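Local coordinates for protein nicotinate phosphoribosyltransferase (Vibrio cholerae, PDB 4HL7) that probably joins nicotinate to the phosphoribosyl group of phosphoribosyl diphosphate at the expense of ATP, giving nicotinate ribonucleotide for NAD biosynthesis, at residues D325-D330 / F347-F352; I265-T270 / G290-S295; D18-K23 / G212-H217. All coordinates share one frame; numbering follows the deposited sequence.

Interaction 1 of 3, residues D325-D330 / F347-F352. With SO4 (sulfate ion), chain C.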
# COMPACT_ATOMS: atom_id res chain seq x y z
N ASP A 325 4.19 -9.04 2.59
CA ASP A 325 3.91 -9.81 1.36
C ASP A 325 2.83 -10.88 1.54
O ASP A 325 3.14 -12.08 1.66
CB ASP A 325 5.18 -10.46 0.77
CG ASP A 325 4.94 -11.03 -0.63
OD1 ASP A 325 3.94 -10.69 -1.27
OD2 ASP A 325 5.74 -11.86 -1.07
N GLY A 326 1.57 -10.46 1.52
CA GLY A 326 0.44 -11.36 1.54
C GLY A 326 0.44 -12.30 2.74
O GLY A 326 0.22 -13.50 2.60
N LEU A 327 0.64 -11.74 3.93
CA LEU A 327 0.79 -12.58 5.15
C LEU A 327 -0.50 -13.11 5.70
O LEU A 327 -1.55 -12.51 5.52
CB LEU A 327 1.45 -11.73 6.26
CG LEU A 327 2.90 -11.47 5.82
CD1 LEU A 327 3.45 -10.30 6.62
CD2 LEU A 327 3.83 -12.69 5.98
N ASP A 328 -0.38 -14.17 6.48
CA ASP A 328 -1.41 -14.61 7.41
C ASP A 328 -0.68 -14.87 8.74
O ASP A 328 0.57 -14.70 8.82
CB ASP A 328 -2.08 -15.93 6.92
CG ASP A 328 -1.06 -16.99 6.52
OD1 ASP A 328 -1.20 -17.51 5.36
OD2 ASP A 328 -0.12 -17.35 7.35
N PHE A 329 -1.41 -15.27 9.77
CA PHE A 329 -0.78 -15.27 11.12
C PHE A 329 0.24 -16.40 11.24
O PHE A 329 1.26 -16.25 11.93
CB PHE A 329 -1.81 -15.43 12.27
CG PHE A 329 -2.66 -14.21 12.55
CD1 PHE A 329 -2.21 -12.91 12.31
CD2 PHE A 329 -3.92 -14.38 13.14
CE1 PHE A 329 -3.02 -11.81 12.60
CE2 PHE A 329 -4.75 -13.28 13.47
CZ PHE A 329 -4.30 -11.99 13.20
N ASP A 330 -0.02 -17.55 10.58
CA ASP A 330 0.95 -18.62 10.66
C ASP A 330 2.27 -18.28 9.98
O ASP A 330 3.35 -18.64 10.45
CB ASP A 330 0.34 -19.97 10.21
CG ASP A 330 -0.70 -20.44 11.20
OD1 ASP A 330 -0.34 -20.65 12.38
OD2 ASP A 330 -1.88 -20.53 10.83
N PHE A 347 4.37 -6.98 11.32
CA PHE A 347 3.72 -7.56 10.12
C PHE A 347 2.62 -6.66 9.60
O PHE A 347 1.69 -6.41 10.30
CB PHE A 347 3.14 -8.93 10.53
CG PHE A 347 4.25 -9.85 11.02
CD1 PHE A 347 4.52 -9.98 12.40
CD2 PHE A 347 5.11 -10.44 10.10
CE1 PHE A 347 5.64 -10.75 12.83
CE2 PHE A 347 6.21 -11.21 10.55
CZ PHE A 347 6.46 -11.33 11.90
N GLY A 348 2.80 -6.14 8.38
CA GLY A 348 1.81 -5.28 7.77
C GLY A 348 0.84 -6.15 7.02
O GLY A 348 1.18 -6.65 5.93
N ILE A 349 -0.35 -6.35 7.57
CA ILE A 349 -1.34 -7.27 6.99
C ILE A 349 -2.61 -6.56 6.47
O ILE A 349 -3.15 -5.67 7.14
CB ILE A 349 -1.71 -8.34 7.99
CG1 ILE A 349 -0.39 -8.98 8.53
CG2 ILE A 349 -2.63 -9.36 7.32
CD1 ILE A 349 -0.61 -10.23 9.43
N GLY A 350 -3.01 -6.92 5.26
CA GLY A 350 -4.12 -6.24 4.59
C GLY A 350 -5.31 -7.19 4.49
O GLY A 350 -6.05 -7.36 5.45
N THR A 351 -5.42 -7.84 3.34
CA THR A 351 -6.51 -8.71 2.97
C THR A 351 -6.88 -9.72 4.05
O THR A 351 -8.05 -9.91 4.33
CB THR A 351 -6.10 -9.45 1.65
OG1 THR A 351 -5.75 -8.44 0.66
CG2 THR A 351 -7.19 -10.21 1.12
N PHE A 352 -5.88 -10.36 4.65
CA PHE A 352 -6.12 -11.43 5.63
C PHE A 352 -6.90 -10.88 6.80
O PHE A 352 -7.67 -11.60 7.44
CB PHE A 352 -4.80 -12.01 6.09
CG PHE A 352 -4.89 -12.98 7.23
CD1 PHE A 352 -4.68 -12.56 8.52
CD2 PHE A 352 -5.14 -14.35 6.99
CE1 PHE A 352 -4.70 -13.45 9.58
CE2 PHE A 352 -5.17 -15.25 8.06
CZ PHE A 352 -4.93 -14.79 9.36
S SO4 C . -1.96 -7.90 1.83
O1 SO4 C . -1.78 -8.38 3.25
O2 SO4 C . -3.13 -6.98 1.60
O3 SO4 C . -0.66 -7.37 1.37
O4 SO4 C . -2.38 -9.01 0.92
O HOH W 1 0.56 -8.87 4.28
O HOH W 2 -3.00 -10.70 3.78
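Leu327 O and Phe352 N are joined by one water, which also donates to sulfate O1; this water accepts from Phe352 N and lies 2.9 Å from Leu327 O. Gly350 N donates to sulfate O1 at 2.8 Å, giving that oxygen two clear donors. A second water accepts from Leu327 N and lies 2.8 Å from Gly348 O and 2.6 Å from sulfate O1, its protons contested by more acceptors than it can serve. On sulfate O2 the grip is double and comes from one residue: Thr351 N donates to O2 at 3.0 Å, and Thr351 OG1, turned to lie beside that same nitrogen, donates as well. Gly350 is the N-cap of helix 351-354, so the anion sits at a helix start just beyond strand 344-349, the last strand of a beta-alpha-beta unit built from 320-323 and helix 329-339. The sulfate probably came from the crystallisation liquor, but its position is consistent with a phosphate site of a barrel-type phosphoribosyltransferase. Beside it, the contact is apolar. With CG anti to the backbone N (chi1 172°), the Phe352 ring swings across the loop, and Asp328 CA lies over its face, 3.7 Å from the ring centroid. The CE1 edge of Phe352 points at the centre of Phe329 in a T-shaped pair, with centroids 4.9 Å apart and planes at 73°. Lys163 adds a cation-pi contact to Phe352. Leu327 CD1 meets the edge of the Phe347 ring at CD2, 3.9 Å away, while the carboxylate of Asp328 leads elsewhere and caps Gln331 N.

Interaction 2 of 3, residues I265-T270 / G290-S295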
# COMPACT_ATOMS: atom_id res chain seq x y z
N ILE A 265 10.66 4.24 6.56
CA ILE A 265 10.82 2.80 6.29
C ILE A 265 10.82 2.63 4.79
O ILE A 265 9.79 2.87 4.16
CB ILE A 265 9.64 1.97 6.90
CG1 ILE A 265 9.62 2.08 8.44
CG2 ILE A 265 9.74 0.48 6.48
CD1 ILE A 265 10.83 1.46 9.14
N ALA A 266 11.94 2.17 4.20
CA ALA A 266 12.04 2.03 2.69
C ALA A 266 11.65 0.66 2.20
O ALA A 266 12.10 -0.34 2.74
CB ALA A 266 13.48 2.34 2.23
N PRO A 267 10.82 0.59 1.14
CA PRO A 267 10.78 -0.69 0.45
C PRO A 267 12.08 -0.97 -0.32
O PRO A 267 12.75 -0.04 -0.75
CB PRO A 267 9.61 -0.51 -0.54
CG PRO A 267 9.78 0.94 -0.92
CD PRO A 267 10.19 1.67 0.35
N THR A 268 12.41 -2.23 -0.51
CA THR A 268 13.73 -2.56 -1.07
C THR A 268 13.66 -3.11 -2.46
O THR A 268 14.74 -3.37 -3.12
CB THR A 268 14.46 -3.60 -0.14
OG1 THR A 268 13.71 -4.82 -0.20
CG2 THR A 268 14.51 -3.12 1.26
N ASP A 269 12.43 -3.30 -2.98
CA ASP A 269 12.27 -4.04 -4.20
C ASP A 269 11.63 -3.24 -5.35
O ASP A 269 11.03 -3.82 -6.24
CB ASP A 269 11.40 -5.33 -3.95
CG ASP A 269 9.96 -5.01 -3.52
OD1 ASP A 269 9.71 -3.93 -2.92
OD2 ASP A 269 9.06 -5.87 -3.77
N THR A 270 11.82 -1.94 -5.37
CA THR A 270 11.40 -1.21 -6.56
C THR A 270 12.20 -1.71 -7.75
O THR A 270 11.70 -1.90 -8.87
CB THR A 270 11.67 0.28 -6.41
OG1 THR A 270 10.98 0.80 -5.26
CG2 THR A 270 11.23 1.04 -7.71
N GLY A 290 14.22 1.72 9.15
CA GLY A 290 14.17 0.32 8.76
C GLY A 290 13.71 0.16 7.32
O GLY A 290 13.67 1.16 6.52
N VAL A 291 13.31 -1.05 6.98
CA VAL A 291 12.99 -1.39 5.60
C VAL A 291 11.75 -2.31 5.57
O VAL A 291 11.43 -2.99 6.58
CB VAL A 291 14.17 -2.13 4.89
CG1 VAL A 291 15.29 -1.13 4.58
CG2 VAL A 291 14.72 -3.31 5.76
N ARG A 292 11.13 -2.40 4.40
CA ARG A 292 9.89 -3.19 4.25
C ARG A 292 10.14 -4.31 3.24
O ARG A 292 10.70 -4.06 2.16
CB ARG A 292 8.74 -2.29 3.77
CG ARG A 292 7.39 -3.04 3.60
CD ARG A 292 6.25 -2.06 3.22
NE ARG A 292 6.01 -2.26 1.79
CZ ARG A 292 5.98 -1.32 0.85
NH1 ARG A 292 5.86 -1.71 -0.43
NH2 ARG A 292 5.99 -0.02 1.14
N HIS A 293 9.64 -5.50 3.56
CA HIS A 293 9.73 -6.65 2.64
C HIS A 293 8.43 -6.80 1.91
O HIS A 293 7.38 -6.88 2.54
CB HIS A 293 9.96 -7.93 3.44
CG HIS A 293 9.92 -9.16 2.61
ND1 HIS A 293 8.84 -9.97 2.58
CD2 HIS A 293 10.80 -9.64 1.65
CE1 HIS A 293 9.03 -10.94 1.69
NE2 HIS A 293 10.23 -10.74 1.10
N ASP A 294 8.48 -6.89 0.58
CA ASP A 294 7.23 -7.03 -0.20
C ASP A 294 7.26 -8.06 -1.33
O ASP A 294 6.28 -8.22 -2.01
CB ASP A 294 6.84 -5.68 -0.79
CG ASP A 294 5.32 -5.60 -1.15
OD1 ASP A 294 4.99 -5.13 -2.29
OD2 ASP A 294 4.44 -6.01 -0.33
N SER A 295 8.39 -8.71 -1.58
CA SER A 295 8.40 -9.75 -2.63
C SER A 295 9.55 -10.71 -2.38
O SER A 295 10.56 -10.34 -1.75
CB SER A 295 8.56 -9.13 -4.01
OG SER A 295 9.79 -8.45 -4.10
O HOH W 3 11.02 -6.48 -0.73
O HOH W 4 6.55 -5.55 -4.41
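Gly290 and Ile265 begin a short parallel ladder, in which Gly290 O accepts from Ala266 N at 3.1 Å. The Ile265 side chain folds back over the glycine, its CD1 3.4 Å from Gly290 N, close because no side chain intervenes. Val291 points to the other side of the sheet, the side of Ala266; its CB meets Thr268 CG2 at 3.8 Å, the two side chains crossing at about a right angle, with Phe276 of helix 273-279 packed against both. Arg292 N closes the ladder with a 2.8 Å bond to Ala266 O, approaching 40° out of the carbonyl plane. Beyond this the strands part: Thr268 N and Arg292 O are 3.7 Å apart, and both are buried without a partner. The Arg292 side chain runs out extended and bends at chi3 (104°), laying one guanidinium face against Pro267 CB, which is 3.9 Å from NH1, while NH2 bonds Thr229 OG1. Asp294 stands at the guanidinium edge, its salt bridge long, and its OD2 bonds Ser324 OG. A water accepts from Asp294 N and also bonds Thr268 OG1, itself hydrogen-bonded to Trp301 NE1; a second donates to both Asp294 OD1 and Asp269 OD2, acid oxygens 4.4 Å apart. Ser295 OG then donates to Asp269 OD2 at 2.7 Å, on the anti side and 22° out of the carboxylate plane. Serine and water on OD2, with His232 NE2 bonded to OD1, should restrain the rotation of the Asp269 carboxylate, consistent with orienting this histidine, the predicted site of autophosphorylation, which carries no phosphate here.

Interaction 3 of 3, residues D18-K23 / G212-H217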
# COMPACT_ATOMS: atom_id res chain seq x y z
N ASP A 18 -9.65 8.66 5.55
CA ASP A 18 -9.93 7.24 5.34
C ASP A 18 -9.13 6.69 4.18
O ASP A 18 -9.71 6.36 3.10
CB ASP A 18 -11.43 7.06 5.08
CG ASP A 18 -11.87 5.60 5.07
OD1 ASP A 18 -11.09 4.71 5.46
OD2 ASP A 18 -12.99 5.35 4.61
N LEU A 19 -7.82 6.60 4.37
CA LEU A 19 -6.87 6.22 3.36
C LEU A 19 -5.56 5.86 4.04
O LEU A 19 -5.43 6.12 5.27
CB LEU A 19 -6.65 7.36 2.31
CG LEU A 19 -6.63 8.83 2.76
CD1 LEU A 19 -5.42 9.15 3.62
CD2 LEU A 19 -6.62 9.71 1.49
N ASP A 20 -4.60 5.30 3.28
CA ASP A 20 -3.28 4.98 3.91
C ASP A 20 -2.55 6.27 4.21
O ASP A 20 -2.40 7.12 3.34
CB ASP A 20 -2.45 4.11 2.98
CG ASP A 20 -2.96 2.64 2.91
OD1 ASP A 20 -3.73 2.20 3.81
OD2 ASP A 20 -2.54 1.95 1.96
N ALA A 21 -2.00 6.37 5.43
CA ALA A 21 -1.39 7.58 5.91
C ALA A 21 -0.25 7.98 5.03
O ALA A 21 0.01 9.20 4.85
CB ALA A 21 -0.89 7.33 7.33
N TYR A 22 0.47 7.00 4.47
CA TYR A 22 1.66 7.35 3.66
C TYR A 22 1.28 8.16 2.38
O TYR A 22 2.14 8.75 1.79
CB TYR A 22 2.46 6.10 3.24
CG TYR A 22 1.89 5.39 1.97
CD1 TYR A 22 1.07 4.28 2.07
CD2 TYR A 22 2.17 5.87 0.67
CE1 TYR A 22 0.55 3.64 0.95
CE2 TYR A 22 1.64 5.25 -0.47
CZ TYR A 22 0.82 4.13 -0.32
OH TYR A 22 0.28 3.51 -1.44
N LYS A 23 -0.01 8.14 1.97
CA LYS A 23 -0.44 8.90 0.81
C LYS A 23 -0.44 10.37 1.11
O LYS A 23 0.06 11.19 0.30
CB LYS A 23 -1.83 8.41 0.30
CG LYS A 23 -1.76 6.97 -0.17
CD LYS A 23 -1.97 6.79 -1.67
CE LYS A 23 -0.75 7.13 -2.47
NZ LYS A 23 -0.99 6.85 -3.93
N GLY A 212 0.01 -0.40 15.23
CA GLY A 212 -0.87 0.70 14.78
C GLY A 212 -1.61 0.31 13.50
O GLY A 212 -1.78 -0.88 13.20
N THR A 213 -2.04 1.31 12.75
CA THR A 213 -2.81 1.08 11.50
C THR A 213 -2.35 2.10 10.49
O THR A 213 -1.94 3.20 10.86
CB THR A 213 -4.34 1.25 11.75
OG1 THR A 213 -5.01 1.22 10.50
CG2 THR A 213 -4.67 2.58 12.43
N SER A 214 -2.36 1.73 9.20
CA SER A 214 -2.03 2.72 8.18
C SER A 214 -3.17 3.72 7.93
O SER A 214 -2.94 4.74 7.31
CB SER A 214 -1.65 2.04 6.85
OG SER A 214 -2.79 1.33 6.41
N ASN A 215 -4.39 3.43 8.41
CA ASN A 215 -5.52 4.27 8.12
C ASN A 215 -5.62 5.47 9.12
O ASN A 215 -5.83 5.26 10.30
CB ASN A 215 -6.79 3.40 8.15
CG ASN A 215 -8.02 4.14 7.66
OD1 ASN A 215 -8.42 5.15 8.23
ND2 ASN A 215 -8.59 3.67 6.56
N TYR A 216 -5.48 6.71 8.61
CA TYR A 216 -5.52 7.90 9.50
C TYR A 216 -6.88 8.00 10.20
O TYR A 216 -6.98 8.31 11.43
CB TYR A 216 -5.26 9.20 8.69
CG TYR A 216 -3.80 9.67 8.72
CD1 TYR A 216 -3.07 9.63 9.90
CD2 TYR A 216 -3.19 10.17 7.56
CE1 TYR A 216 -1.73 10.08 9.94
CE2 TYR A 216 -1.86 10.62 7.57
CZ TYR A 216 -1.15 10.62 8.78
OH TYR A 216 0.20 11.05 8.82
N HIS A 217 -7.94 7.83 9.42
CA HIS A 217 -9.30 7.95 9.98
C HIS A 217 -9.56 7.03 11.15
O HIS A 217 -10.14 7.44 12.20
CB HIS A 217 -10.35 7.71 8.89
CG HIS A 217 -11.77 7.89 9.36
ND1 HIS A 217 -12.42 9.05 9.26
CD2 HIS A 217 -12.64 7.01 9.98
CE1 HIS A 217 -13.66 8.93 9.77
NE2 HIS A 217 -13.80 7.68 10.20
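Ala21 and Tyr216 meet where the start of the N-terminal helix 21-33 reaches the turn between strand 210-213 and helix 216-222 of the TIM-barrel-like domain, a junction between two parts of the chain far apart in sequence. The methyl group stands almost squarely on the aromatic ring: Ala21 CB lies 3.5 Å from the Tyr216 centroid and 14° off the normal, a CH-pi contact, while the tyrosine hydroxyl goes on to Asn25 OD1. Two polar pairs flank the single backbone bridge between Asp20 and Asn215. A chi1 of -172° carries the Asn215 amide away from its own N, toward Asp18, and ND2 lies 2.9 Å from Asp18 OD1, the acceptor in the amide plane although the amide and the carboxylate are twisted by 46°. Asp18 OD1 also takes a salt bridge from Arg189, and Asn215 OD1 caps helix 216-222. Ser214 OG comes to Asp20 OD1 from above the carboxylate plane at 2.9 Å; the other oxygen of Asp20 pairs with Arg187. Thr213 OG1 accepts from Asn215 N, closing an ST turn just before the cap residue. Between the serine-aspartate pair and the tyrosine ring, Ala21 N donates to Ser214 O at 2.7 Å, nearly in line with the carbonyl bond.

All three contacts reach the same parallel sheet of the TIM-barrel-like domain, near the C-terminal ends of its strands, where barrel enzymes keep their active sites. Along the chain interaction 3 closes first, then interaction 2, then interaction 1. Interaction 3 sits at strand 210-213, interaction 2 on the adjacent strands 265-267 and 290-293 at the other end of the counted strand order, and interaction 1 on strand 344-349 between them. Their centres are 15 to 18 Å apart. Interactions 1 and 2 touch, Asp325 CG lying 3.4 Å from Asp294 O; interaction 3 stays about 7 Å away from each at nearest atoms, and alone brings in the N-terminal domain. The Asp294 side chain is about 6 Å from a sulfate.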